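Local coordinates for protein ADP-ribosylating toxin CARDS (PDB 4TLV) that transfers ADP-ribose from NAD(+) to multiple target proteins and, as the main virulence factor of Mycoplasma pneumoniae, causes vacuoles to form in mammalian cells, at residues N34-I39 with V207-P212; N91-G96 with R123-S128; R115-M120 with I211-S216. One frame throughout, in Å; residues are numbered along the deposited sequence.

In the fold
All three contacts lie within the pertussis-toxin-S1-like part of the chain and tie three helices to one another and to strand 207-210 and the chain that follows it. From the N terminus, helix 35-40 comes first; interaction 1 closes a long loop back to it when the chain returns at 207-212. Interaction 2 falls wholly within that loop, joining the start of helix 92-104 to the end of helix 115-126. Interaction 3 begins on this last helix and reaches forward to 211-216, so it crosses interaction 2 and shares Ile211 and Pro212 with interaction 1. Phe35 links the first two contacts, packing on Ala92, Thr95 and Leu125, while Phe36 rests against Ala118 of the third.

Interaction 1: N34-I39 with V207-P212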
loop_
_atom_site.group_PDB
_atom_site.type_symbol
_atom_site.label_atom_id
_atom_site.label_comp_id
_atom_site.label_asym_id
_atom_site.label_seq_id
_atom_site.Cartn_x
_atom_site.Cartn_y
_atom_site.Cartn_z
ATOM N N ASN A 34 -3.503 16.677 -16.193
ATOM C CA ASN A 34 -2.901 15.540 -16.880
ATOM C C ASN A 34 -2.525 14.500 -15.842
ATOM O O ASN A 34 -1.636 14.742 -15.022
ATOM C CB ASN A 34 -1.661 15.990 -17.669
ATOM C CG ASN A 34 -1.055 14.875 -18.488
ATOM O OD1 ASN A 34 -0.829 13.771 -17.987
ATOM N ND2 ASN A 34 -0.770 15.163 -19.767
ATOM N N PHE A 35 -3.202 13.353 -15.865
ATOM C CA PHE A 35 -3.028 12.376 -14.783
ATOM C C PHE A 35 -1.597 11.823 -14.732
ATOM O O PHE A 35 -0.955 11.793 -13.669
ATOM C CB PHE A 35 -4.039 11.234 -14.914
ATOM C CG PHE A 35 -3.839 10.126 -13.907
ATOM C CD1 PHE A 35 -4.187 10.312 -12.582
ATOM C CD2 PHE A 35 -3.318 8.896 -14.297
ATOM C CE1 PHE A 35 -4.010 9.284 -11.656
ATOM C CE2 PHE A 35 -3.128 7.872 -13.381
ATOM C CZ PHE A 35 -3.478 8.073 -12.053
ATOM N N PHE A 36 -1.096 11.363 -15.875
ATOM C CA PHE A 36 0.232 10.766 -15.896
ATOM C C PHE A 36 1.339 11.753 -15.518
ATOM O O PHE A 36 2.279 11.388 -14.809
ATOM C CB PHE A 36 0.530 10.089 -17.241
ATOM C CG PHE A 36 -0.141 8.749 -17.399
ATOM C CD1 PHE A 36 0.472 7.596 -16.943
ATOM C CD2 PHE A 36 -1.387 8.650 -17.980
ATOM C CE1 PHE A 36 -0.151 6.356 -17.081
ATOM C CE2 PHE A 36 -2.011 7.424 -18.119
ATOM C CZ PHE A 36 -1.394 6.281 -17.675
ATOM N N GLU A 37 1.240 12.997 -15.989
ATOM C CA GLU A 37 2.249 14.002 -15.629
ATOM C C GLU A 37 2.254 14.284 -14.126
ATOM O O GLU A 37 3.295 14.614 -13.548
ATOM C CB GLU A 37 2.025 15.314 -16.397
ATOM C CG GLU A 37 2.416 15.206 -17.875
ATOM C CD GLU A 37 2.235 16.514 -18.633
ATOM O OE1 GLU A 37 1.727 17.491 -18.042
ATOM O OE2 GLU A 37 2.601 16.567 -19.825
ATOM N N HIS A 38 1.083 14.181 -13.505
ATOM C CA HIS A 38 0.972 14.412 -12.067
ATOM C C HIS A 38 1.600 13.268 -11.264
ATOM O O HIS A 38 2.313 13.498 -10.278
ATOM C CB HIS A 38 -0.492 14.581 -11.660
ATOM C CG HIS A 38 -0.681 14.648 -10.183
ATOM N ND1 HIS A 38 -0.216 15.705 -9.428
ATOM C CD2 HIS A 38 -1.219 13.760 -9.313
ATOM C CE1 HIS A 38 -0.476 15.471 -8.152
ATOM N NE2 HIS A 38 -1.092 14.302 -8.056
ATOM N N ILE A 39 1.323 12.038 -11.683
ATOM C CA ILE A 39 1.892 10.852 -11.050
ATOM C C ILE A 39 3.411 10.821 -11.237
ATOM O O ILE A 39 4.158 10.450 -10.318
ATOM C CB ILE A 39 1.294 9.552 -11.649
ATOM C CG1 ILE A 39 -0.193 9.441 -11.300
ATOM C CG2 ILE A 39 2.043 8.338 -11.143
ATOM C CD1 ILE A 39 -0.475 9.516 -9.799
ATOM N N VAL A 207 -11.538 7.836 -24.622
ATOM C CA VAL A 207 -10.689 8.592 -23.716
ATOM C C VAL A 207 -9.388 8.971 -24.393
ATOM O O VAL A 207 -8.693 8.110 -24.942
ATOM C CB VAL A 207 -10.371 7.812 -22.426
ATOM C CG1 VAL A 207 -9.402 8.599 -21.571
ATOM C CG2 VAL A 207 -11.640 7.519 -21.651
ATOM N N HIS A 208 -9.065 10.259 -24.343
ATOM C CA HIS A 208 -7.824 10.785 -24.882
ATOM C C HIS A 208 -6.771 10.897 -23.793
ATOM O O HIS A 208 -7.019 11.470 -22.731
ATOM C CB HIS A 208 -8.044 12.172 -25.490
ATOM C CG HIS A 208 -8.737 12.153 -26.816
ATOM N ND1 HIS A 208 -8.296 12.472 -28.056
ATOM C CD2 HIS A 208 -10.059 11.788 -26.962
ATOM C CE1 HIS A 208 -9.346 12.284 -28.921
ATOM N NE2 HIS A 208 -10.398 11.869 -28.235
ATOM N N LEU A 209 -5.583 10.374 -24.085
ATOM C CA LEU A 209 -4.475 10.388 -23.149
ATOM C C LEU A 209 -3.231 10.998 -23.788
ATOM O O LEU A 209 -2.932 10.732 -24.957
ATOM C CB LEU A 209 -4.192 8.947 -22.708
ATOM C CG LEU A 209 -4.534 8.528 -21.278
ATOM C CD1 LEU A 209 -5.750 9.245 -20.748
ATOM C CD2 LEU A 209 -4.670 6.991 -21.154
ATOM N N SER A 210 -2.522 11.827 -23.023
ATOM C CA SER A 210 -1.211 12.320 -23.409
ATOM C C SER A 210 -0.170 11.778 -22.442
ATOM O O SER A 210 -0.039 12.275 -21.324
ATOM C CB SER A 210 -1.165 13.846 -23.385
ATOM O OG SER A 210 -2.105 14.396 -24.290
ATOM N N ILE A 211 0.569 10.767 -22.880
ATOM C CA ILE A 211 1.592 10.137 -22.054
ATOM C C ILE A 211 2.921 10.851 -22.220
ATOM O O ILE A 211 3.424 10.967 -23.337
ATOM C CB ILE A 211 1.781 8.660 -22.454
ATOM C CG1 ILE A 211 0.423 7.993 -22.689
ATOM C CG2 ILE A 211 2.623 7.924 -21.412
ATOM C CD1 ILE A 211 -0.492 7.951 -21.450
ATOM N N PRO A 212 3.515 11.308 -21.103
ATOM C CA PRO A 212 4.775 12.048 -21.156
ATOM C C PRO A 212 5.977 11.132 -21.421
ATOM O O PRO A 212 5.914 9.929 -21.178
ATOM C CB PRO A 212 4.872 12.670 -19.760
ATOM C CG PRO A 212 4.121 11.721 -18.877
ATOM C CD PRO A 212 3.010 11.143 -19.722
HETATM O O HOH W 1 1.983 14.430 -21.345
#
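Phe36 presents its ring to the end of Ile211, whose CD1 lies over one face, 4.0 Å from the ring centroid and 25° off the normal. The methyl sits nearer CD2 and CE2 than the middle, an offset CH-pi contact. The opposite face carries CD2 of Phe35, so the flat ring is held between an aliphatic tip and another aromatic. Leu209 approaches obliquely, its CD2 4.1 Å from Phe36 CE2. At the root of the phenylalanine, CB meets Pro212 CD at 3.7 Å, and the compact proline ring also lies against CG of Glu37.

The polar part is built on Asn34, the helix N-cap. With CG anti to the backbone N (chi1 -176°), its OD1 accepts a nearly straight bond (171°) from Glu37 N, which lies above the side-chain carbonyl plane; ND2 bonds weakly to Ser210 O at 3.4 Å. A water donates to that carbonyl and to Glu37 OE2; Glu37 OE1 forms a salt bridge with Arg46.

The contact thus joins the mART domain's first helices to chain that probably forms the NAD(+)-binding pocket. Strand 207-210 pairs in parallel with 108-110 beside this helix start, while Leu99 of helix 92-104 and Ile122 of helix 115-126 also pack against Phe36.

Interaction 2: N91-G96 with R123-S128; sequences NARATG and RALRTS. With ACT (acetate ion), chain N.
Leu125 points its isobutyl group at the first turn of helix 92-104, and the two methyls divide the work. CG stands anti to the backbone N (chi1 174°), which carries the branch out from its helix. CD2 lies 3.5 Å from Ala92 O and 3.9 Å from Gly96 CA, while CD1 faces Ala92 CB. Small residues suit this surface: the methyl of Ala92 leaves room for the leucine, and Gly96, with no side chain, lets CD2 come up to its CA.

Arg93 takes a quite different shape. The bends at chi2 (-97°) and chi3 fold its aliphatic part over the last turn of the other helix. CD comes 3.6 Å from Leu125 O and also packs near Arg126 CA. Arg126, by contrast, is extended from CG to NE and crosses Arg93 at about a right angle; the guanidinium planes are 83° apart, with Arg93 NH1 4.0 Å from Arg126 CG.

An acetate, probably from the crystallisation liquor, meets the edge of the Arg93 guanidinium. One oxygen, O, accepts from NH2 at 2.8 Å and from NH1 at 3.1 Å, the latter more bent.

The N-cap Asn91 helps fix the start of the helix that carries Arg93, its OD1 accepting from Ala94 N in the carbonyl plane. Phe591 O, at the chain terminus, accepts from Arg93 NE.

Glu97 forms salt bridges with both arginines, and Arg126 also bonds to Tyr475 and Ser480 of D3. The buried packing, aliphatic groups against side chains and backbone carbonyls, is thus bordered by two cationic groups whose shared glutamate probably offsets their like charge, and whose further bonds tie this helix pair to the C-terminal domain.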
loop_
_atom_site.group_PDB
_atom_site.type_symbol
_atom_site.label_atom_id
_atom_site.label_comp_id
_atom_site.label_asym_id
_atom_site.label_seq_id
_atom_site.Cartn_x
_atom_site.Cartn_y
_atom_site.Cartn_z
ATOM N N ASN A 91 -9.040 8.754 -6.164
ATOM C CA ASN A 91 -7.913 7.863 -5.856
ATOM C C ASN A 91 -6.959 7.646 -7.046
ATOM O O ASN A 91 -7.385 7.230 -8.134
ATOM C CB ASN A 91 -8.419 6.511 -5.341
ATOM C CG ASN A 91 -7.278 5.615 -4.889
ATOM O OD1 ASN A 91 -6.808 4.792 -5.646
ATOM N ND2 ASN A 91 -6.802 5.816 -3.651
ATOM N N ALA A 92 -5.669 7.919 -6.839
ATOM C CA ALA A 92 -4.704 7.808 -7.933
ATOM C C ALA A 92 -4.600 6.369 -8.434
ATOM O O ALA A 92 -4.655 6.118 -9.652
ATOM C CB ALA A 92 -3.317 8.359 -7.515
ATOM N N ARG A 93 -4.454 5.408 -7.520
ATOM C CA ARG A 93 -4.309 4.009 -7.970
ATOM C C ARG A 93 -5.528 3.502 -8.773
ATOM O O ARG A 93 -5.363 2.912 -9.844
ATOM C CB ARG A 93 -3.985 3.051 -6.803
ATOM C CG ARG A 93 -2.471 3.008 -6.444
ATOM C CD ARG A 93 -1.746 1.813 -7.116
ATOM N NE ARG A 93 -2.259 0.575 -6.552
ATOM C CZ ARG A 93 -3.000 -0.318 -7.200
ATOM N NH1 ARG A 93 -3.274 -0.161 -8.490
ATOM N NH2 ARG A 93 -3.457 -1.381 -6.546
ATOM N N ALA A 94 -6.737 3.744 -8.267
ATOM C CA ALA A 94 -7.936 3.265 -8.937
ATOM C C ALA A 94 -8.082 3.949 -10.300
ATOM O O ALA A 94 -8.524 3.338 -11.281
ATOM C CB ALA A 94 -9.178 3.528 -8.068
ATOM N N THR A 95 -7.733 5.230 -10.344
ATOM C CA THR A 95 -7.772 5.976 -11.594
ATOM C C THR A 95 -6.852 5.301 -12.619
ATOM O O THR A 95 -7.221 5.117 -13.783
ATOM C CB THR A 95 -7.381 7.468 -11.381
ATOM O OG1 THR A 95 -8.384 8.112 -10.585
ATOM C CG2 THR A 95 -7.261 8.211 -12.730
ATOM N N GLY A 96 -5.658 4.911 -12.176
ATOM C CA GLY A 96 -4.698 4.246 -13.039
ATOM C C GLY A 96 -5.188 2.889 -13.514
ATOM O O GLY A 96 -5.024 2.545 -14.678
ATOM N N ARG A 123 2.898 0.915 -14.124
ATOM C CA ARG A 123 3.764 0.064 -13.307
ATOM C C ARG A 123 4.410 0.858 -12.164
ATOM O O ARG A 123 4.463 0.396 -11.016
ATOM C CB ARG A 123 4.845 -0.597 -14.158
ATOM C CG ARG A 123 5.778 -1.550 -13.356
ATOM C CD ARG A 123 6.713 -2.316 -14.315
ATOM N NE ARG A 123 7.333 -3.503 -13.721
ATOM C CZ ARG A 123 7.195 -4.748 -14.190
ATOM N NH1 ARG A 123 6.450 -4.995 -15.272
ATOM N NH2 ARG A 123 7.809 -5.757 -13.578
ATOM N N ALA A 124 4.899 2.052 -12.485
ATOM C CA ALA A 124 5.452 2.941 -11.464
ATOM C C ALA A 124 4.403 3.317 -10.406
ATOM O O ALA A 124 4.694 3.291 -9.211
ATOM C CB ALA A 124 6.041 4.179 -12.100
ATOM N N LEU A 125 3.199 3.671 -10.846
ATOM C CA LEU A 125 2.115 4.014 -9.914
ATOM C C LEU A 125 1.795 2.824 -8.992
ATOM O O LEU A 125 1.532 2.996 -7.799
ATOM C CB LEU A 125 0.857 4.388 -10.692
ATOM C CG LEU A 125 -0.429 4.650 -9.900
ATOM C CD1 LEU A 125 -0.181 5.769 -8.888
ATOM C CD2 LEU A 125 -1.541 5.026 -10.871
ATOM N N ARG A 126 1.807 1.623 -9.567
ATOM C CA ARG A 126 1.433 0.392 -8.852
ATOM C C ARG A 126 2.457 -0.030 -7.811
ATOM O O ARG A 126 2.131 -0.681 -6.816
ATOM C CB ARG A 126 1.313 -0.756 -9.848
ATOM C CG ARG A 126 0.017 -0.773 -10.648
ATOM C CD ARG A 126 0.079 -1.975 -11.603
ATOM N NE ARG A 126 -1.258 -2.382 -12.018
ATOM C CZ ARG A 126 -1.526 -3.531 -12.620
ATOM N NH1 ARG A 126 -0.533 -4.388 -12.865
ATOM N NH2 ARG A 126 -2.777 -3.827 -12.958
ATOM N N THR A 127 3.710 0.293 -8.083
ATOM C CA THR A 127 4.800 -0.211 -7.271
ATOM C C THR A 127 5.447 0.966 -6.538
ATOM O O THR A 127 5.034 1.295 -5.409
ATOM C CB THR A 127 5.787 -1.086 -8.096
ATOM O OG1 THR A 127 6.386 -0.320 -9.148
ATOM C CG2 THR A 127 5.043 -2.275 -8.708
ATOM N N SER A 128 6.359 1.655 -7.208
ATOM C CA SER A 128 7.137 2.760 -6.621
ATOM C C SER A 128 6.360 3.835 -5.849
ATOM O O SER A 128 6.787 4.232 -4.753
ATOM C CB SER A 128 7.995 3.442 -7.701
ATOM O OG SER A 128 8.861 2.497 -8.294
HETATM C C ACT N . -5.220 -3.978 -8.889
HETATM O O ACT N . -4.847 -2.853 -8.492
HETATM O OXT ACT N . -5.652 -4.047 -10.069
HETATM C CH3 ACT N . -5.154 -5.169 -7.982
#

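Interaction 3: R115-M120 with I211-S216; sequences REMAQM and IPQAAS
Ala118 and Met117, on helix 115-126 of the ADP-ribosyltransferase fold, pack against the turn that connects strands 207-210 and 214-219. The tight part is apolar in its side chains. Ala118 CB meets Ile211 CD1 at 3.6 Å, and the small alanine lets the isoleucine lie close to the helix backbone. The second branch of Ile211 faces the preceding residue: CG2, anti to the backbone N, rests 3.8 Å from Met117 CB and equally near Ala118 N. A beta-branched residue suits this place because its two arms can touch adjacent helix positions at once. Met103 of helix 92-104 and Phe110 of strand 108-110 pack against Ala118 and Ile211 respectively.

Met117 spans from this packed side to the solvent side. Its CB belongs to the tight part, and the bend at chi3 (64°) brings CE to the turn beyond Ile211. The loose side is there, where CE touches CA and CG of exposed Gln213, both at 3.9 Å. The unbranched thioether chain can follow such an irregular surface.

Pro212 O, buried by the contact and without a hydrogen-bonding partner in the model, has the methyl carbon CE of Met117 3.3 Å away.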
loop_
_atom_site.group_PDB
_atom_site.type_symbol
_atom_site.label_atom_id
_atom_site.label_comp_id
_atom_site.label_asym_id
_atom_site.label_seq_id
_atom_site.Cartn_x
_atom_site.Cartn_y
_atom_site.Cartn_z
ATOM N N ARG A 115 0.621 3.036 -25.710
ATOM C CA ARG A 115 0.226 2.145 -24.628
ATOM C C ARG A 115 1.419 1.563 -23.850
ATOM O O ARG A 115 1.362 1.442 -22.630
ATOM C CB ARG A 115 -0.680 1.027 -25.126
ATOM C CG ARG A 115 -1.170 0.118 -23.990
ATOM C CD ARG A 115 -2.205 -0.855 -24.465
ATOM N NE ARG A 115 -1.632 -1.952 -25.243
ATOM C CZ ARG A 115 -2.354 -2.944 -25.754
ATOM N NH1 ARG A 115 -3.664 -2.979 -25.567
ATOM N NH2 ARG A 115 -1.771 -3.911 -26.442
ATOM N N GLU A 116 2.485 1.202 -24.554
ATOM C CA GLU A 116 3.674 0.675 -23.887
ATOM C C GLU A 116 4.185 1.682 -22.852
ATOM O O GLU A 116 4.465 1.323 -21.708
ATOM C CB GLU A 116 4.774 0.326 -24.902
ATOM C CG GLU A 116 6.048 -0.248 -24.266
ATOM C CD GLU A 116 7.164 -0.538 -25.280
ATOM O OE1 GLU A 116 6.988 -0.225 -26.482
ATOM O OE2 GLU A 116 8.218 -1.080 -24.871
ATOM N N MET A 117 4.286 2.945 -23.248
ATOM C CA MET A 117 4.714 3.992 -22.330
ATOM C C MET A 117 3.739 4.179 -21.168
ATOM O O MET A 117 4.155 4.380 -20.027
ATOM C CB MET A 117 4.875 5.321 -23.071
ATOM C CG MET A 117 5.979 5.327 -24.108
ATOM S SD MET A 117 5.907 6.810 -25.147
ATOM C CE MET A 117 6.209 8.134 -23.960
ATOM N N ALA A 118 2.439 4.139 -21.458
ATOM C CA ALA A 118 1.444 4.321 -20.405
ATOM C C ALA A 118 1.546 3.192 -19.384
ATOM O O ALA A 118 1.401 3.412 -18.178
ATOM C CB ALA A 118 0.036 4.393 -20.989
ATOM N N GLN A 119 1.790 1.978 -19.864
ATOM C CA GLN A 119 1.924 0.832 -18.968
ATOM C C GLN A 119 3.173 0.917 -18.078
ATOM O O GLN A 119 3.174 0.421 -16.943
ATOM C CB GLN A 119 1.848 -0.493 -19.752
ATOM C CG GLN A 119 0.411 -0.748 -20.231
ATOM C CD GLN A 119 0.294 -1.914 -21.180
ATOM O OE1 GLN A 119 -0.933 -2.235 -21.562
ATOM N NE2 GLN A 119 1.302 -2.528 -21.565
ATOM N N MET A 120 4.219 1.566 -18.578
ATOM C CA MET A 120 5.378 1.868 -17.743
ATOM C C MET A 120 4.981 2.838 -16.639
ATOM O O MET A 120 5.418 2.703 -15.493
ATOM C CB MET A 120 6.504 2.494 -18.559
ATOM C CG MET A 120 7.182 1.550 -19.535
ATOM S SD MET A 120 8.328 2.476 -20.582
ATOM C CE MET A 120 8.985 1.132 -21.579
ATOM N N ILE A 211 0.569 10.767 -22.880
ATOM C CA ILE A 211 1.592 10.137 -22.054
ATOM C C ILE A 211 2.921 10.851 -22.220
ATOM O O ILE A 211 3.424 10.967 -23.337
ATOM C CB ILE A 211 1.781 8.660 -22.454
ATOM C CG1 ILE A 211 0.423 7.993 -22.689
ATOM C CG2 ILE A 211 2.623 7.924 -21.412
ATOM C CD1 ILE A 211 -0.492 7.951 -21.450
ATOM N N PRO A 212 3.515 11.308 -21.103
ATOM C CA PRO A 212 4.775 12.048 -21.156
ATOM C C PRO A 212 5.977 11.132 -21.421
ATOM O O PRO A 212 5.914 9.929 -21.178
ATOM C CB PRO A 212 4.872 12.670 -19.760
ATOM C CG PRO A 212 4.121 11.721 -18.877
ATOM C CD PRO A 212 3.010 11.143 -19.722
ATOM N N GLN A 213 7.066 11.709 -21.909
ATOM C CA GLN A 213 8.257 10.924 -22.205
ATOM C C GLN A 213 9.192 10.820 -21.010
ATOM O O GLN A 213 10.084 9.969 -20.994
ATOM C CB GLN A 213 9.002 11.530 -23.393
ATOM C CG GLN A 213 8.211 11.435 -24.689
ATOM C CD GLN A 213 8.953 12.031 -25.859
ATOM O OE1 GLN A 213 9.076 13.251 -25.975
ATOM N NE2 GLN A 213 9.462 11.170 -26.737
ATOM N N ALA A 214 8.996 11.686 -20.019
ATOM C CA ALA A 214 9.933 11.772 -18.897
ATOM C C ALA A 214 9.252 11.902 -17.535
ATOM O O ALA A 214 8.077 12.286 -17.439
ATOM C CB ALA A 214 10.899 12.921 -19.105
ATOM N N ALA A 215 10.020 11.609 -16.487
ATOM C CA ALA A 215 9.532 11.644 -15.106
ATOM C C ALA A 215 10.564 12.270 -14.185
ATOM O O ALA A 215 11.742 12.359 -14.528
ATOM C CB ALA A 215 9.185 10.238 -14.627
ATOM N N SER A 216 10.108 12.736 -13.026
ATOM C CA SER A 216 10.991 13.212 -11.976
ATOM C C SER A 216 10.599 12.475 -10.693
ATOM O O SER A 216 9.424 12.187 -10.469
ATOM C CB SER A 216 10.877 14.725 -11.794
ATOM O OG SER A 216 11.351 15.415 -12.944
#